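Local coordinates for ribosome-inactivating protein 3 (PDB 2PQI) that is a maize member of the ribosome-inactivating protein family, also known as the B-32 protein, at residues A[47-50]-A[51-54]. Numbering follows the deposited sequence.
Sequences KVPE and LWLY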
ATOM      1  N   LYS A  47       1.375  18.131   5.606  1.00 37.71           N
ATOM      2  CA  LYS A  47       1.137  18.589   4.250  1.00 38.81           C
ATOM      3  C   LYS A  47       2.315  18.037   3.434  1.00 38.58           C
ATOM      4  O   LYS A  47       2.138  17.394   2.397  1.00 37.74           O
ATOM      5  CB  LYS A  47       1.138  20.110   4.238  1.00 39.70           C
ATOM      6  CG  LYS A  47      -0.058  20.728   3.557  1.00 48.05           C
ATOM      7  CD  LYS A  47      -0.571  21.956   4.332  1.00 56.46           C
ATOM      8  CE  LYS A  47      -1.514  21.563   5.480  1.00 55.44           C
ATOM      9  NZ  LYS A  47      -2.042  22.745   6.231  1.00 57.78           N
ATOM     10  N   VAL A  48       3.519  18.284   3.942  1.00 34.78           N
ATOM     11  CA  VAL A  48       4.749  17.840   3.319  1.00 32.69           C
ATOM     12  C   VAL A  48       5.292  16.738   4.213  1.00 35.16           C
ATOM     13  O   VAL A  48       5.767  17.012   5.309  1.00 40.88           O
ATOM     14  CB  VAL A  48       5.788  18.998   3.250  1.00 30.03           C
ATOM     15  CG1 VAL A  48       7.135  18.463   2.799  1.00 28.02           C
ATOM     16  CG2 VAL A  48       5.310  20.082   2.289  1.00 22.56           C
ATOM     17  N   PRO A  49       5.225  15.474   3.759  1.00 35.34           N
ATOM     18  CA  PRO A  49       5.709  14.312   4.516  1.00 33.92           C
ATOM     19  C   PRO A  49       7.198  14.344   4.842  1.00 37.35           C
ATOM     20  O   PRO A  49       8.017  14.702   3.999  1.00 34.51           O
ATOM     21  CB  PRO A  49       5.343  13.138   3.611  1.00 31.91           C
ATOM     22  CG  PRO A  49       5.383  13.740   2.257  1.00 31.55           C
ATOM     23  CD  PRO A  49       4.683  15.049   2.459  1.00 35.36           C
ATOM     24  N   GLU A  50       7.553  13.963   6.066  1.00 41.68           N
ATOM     25  CA  GLU A  50       8.960  13.962   6.445  1.00 42.95           C
ATOM     26  C   GLU A  50       9.547  12.557   6.520  1.00 38.73           C
ATOM     27  O   GLU A  50      10.749  12.385   6.392  1.00 42.74           O
ATOM     28  CB  GLU A  50       9.175  14.722   7.768  1.00 50.61           C
ATOM     29  CG  GLU A  50       8.985  13.940   9.065  1.00 60.41           C
ATOM     30  CD  GLU A  50       9.193  14.823  10.295  1.00 67.10           C
ATOM     31  OE1 GLU A  50       9.227  16.063  10.128  1.00 64.76           O
ATOM     32  OE2 GLU A  50       9.314  14.286  11.422  1.00 70.32           O
ATOM     33  N   LEU A  51       8.702  11.551   6.708  1.00 36.25           N
ATOM     34  CA  LEU A  51       9.178  10.173   6.765  1.00 30.50           C
ATOM     35  C   LEU A  51       8.757   9.440   5.503  1.00 27.61           C
ATOM     36  O   LEU A  51       7.585   9.486   5.114  1.00 23.04           O
ATOM     37  CB  LEU A  51       8.634   9.462   8.007  1.00 27.23           C
ATOM     38  CG  LEU A  51       9.197  10.044   9.304  1.00 23.55           C
ATOM     39  CD1 LEU A  51       8.581   9.337  10.487  1.00 21.04           C
ATOM     40  CD2 LEU A  51      10.711   9.885   9.319  1.00 24.75           C
ATOM     41  N   TRP A  52       9.727   8.772   4.874  1.00 23.41           N
ATOM     42  CA  TRP A  52       9.507   8.045   3.633  1.00 22.44           C
ATOM     43  C   TRP A  52      10.020   6.628   3.619  1.00 24.41           C
ATOM     44  O   TRP A  52      11.063   6.314   4.208  1.00 27.36           O
ATOM     45  CB  TRP A  52      10.157   8.767   2.444  1.00 21.62           C
ATOM     46  CG  TRP A  52       9.502  10.042   2.055  1.00 21.01           C
ATOM     47  CD1 TRP A  52       9.732  11.269   2.588  1.00 23.14           C
ATOM     48  CD2 TRP A  52       8.495  10.219   1.050  1.00 21.33           C
ATOM     49  NE1 TRP A  52       8.937  12.208   1.980  1.00 25.80           N
ATOM     50  CE2 TRP A  52       8.168  11.592   1.028  1.00 23.78           C
ATOM     51  CE3 TRP A  52       7.838   9.350   0.165  1.00 20.01           C
ATOM     52  CZ2 TRP A  52       7.203  12.127   0.152  1.00 21.79           C
ATOM     53  CZ3 TRP A  52       6.878   9.879  -0.703  1.00 25.99           C
ATOM     54  CH2 TRP A  52       6.573  11.263  -0.700  1.00 22.29           C
ATOM     55  N   LEU A  53       9.291   5.786   2.897  1.00 19.60           N
ATOM     56  CA  LEU A  53       9.651   4.391   2.726  1.00 23.67           C
ATOM     57  C   LEU A  53      10.075   4.255   1.260  1.00 24.95           C
ATOM     58  O   LEU A  53       9.287   4.578   0.368  1.00 24.32           O
ATOM     59  CB  LEU A  53       8.419   3.529   2.988  1.00 23.12           C
ATOM     60  CG  LEU A  53       8.548   2.143   3.600  1.00 24.55           C
ATOM     61  CD1 LEU A  53       9.422   2.207   4.842  1.00 25.12           C
ATOM     62  CD2 LEU A  53       7.165   1.620   3.960  1.00 30.52           C
ATOM     63  N   TYR A  54      11.312   3.840   0.994  1.00 20.95           N
ATOM     64  CA  TYR A  54      11.729   3.641  -0.400  1.00 25.65           C
ATOM     65  C   TYR A  54      11.937   2.162  -0.583  1.00 29.16           C
ATOM     66  O   TYR A  54      12.970   1.627  -0.174  1.00 25.27           O
ATOM     67  CB  TYR A  54      13.019   4.380  -0.741  1.00 26.81           C
ATOM     68  CG  TYR A  54      12.809   5.858  -0.833  1.00 29.38           C
ATOM     69  CD1 TYR A  54      13.106   6.687   0.253  1.00 33.40           C
ATOM     70  CD2 TYR A  54      12.227   6.429  -1.964  1.00 31.13           C
ATOM     71  CE1 TYR A  54      12.822   8.044   0.222  1.00 37.61           C
ATOM     72  CE2 TYR A  54      11.935   7.797  -2.008  1.00 35.52           C
ATOM     73  CZ  TYR A  54      12.236   8.594  -0.907  1.00 36.75           C
ATOM     74  OH  TYR A  54      11.931   9.931  -0.910  1.00 37.78           O
TER
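P49 and W52, three residues apart along one continuous piece of chain, meet where CG of the P49 ring lies 3.2 Å from CZ2 of the W52 indole. P49 CG also sits 3.7 Å from W52 CE2, so the proline is set against the benzo half of the indole, at an oblique inclination. The pyrrole half turns to the backbone: W52 NE1 donates to P49 O at 3.3 Å, and an N-H...O angle of 138° marks the bond as weak. With CG of W52 beside its own backbone N (chi1 -70°), the indole is turned back toward P49. In this ribosome-inactivating protein fold the loop that follows helix 16-28 leads into strand 52-58, which lies between strands 2-8 and 63-69 of the mixed sheet; W52 is backbone hydrogen-bonded with K2, and both P49 and W52 touch R69. P49 and W52 are buried, whereas E50 is exposed and L51 partly so. The E50 and L51 side chains run alongside each other in the same direction, meeting more loosely, with E50 CG 3.9 Å from L51 CG. Beyond CG the E50 chain is extended (chi2 -179°), carrying its carboxylate to a salt bridge from OE1 to K46 NZ.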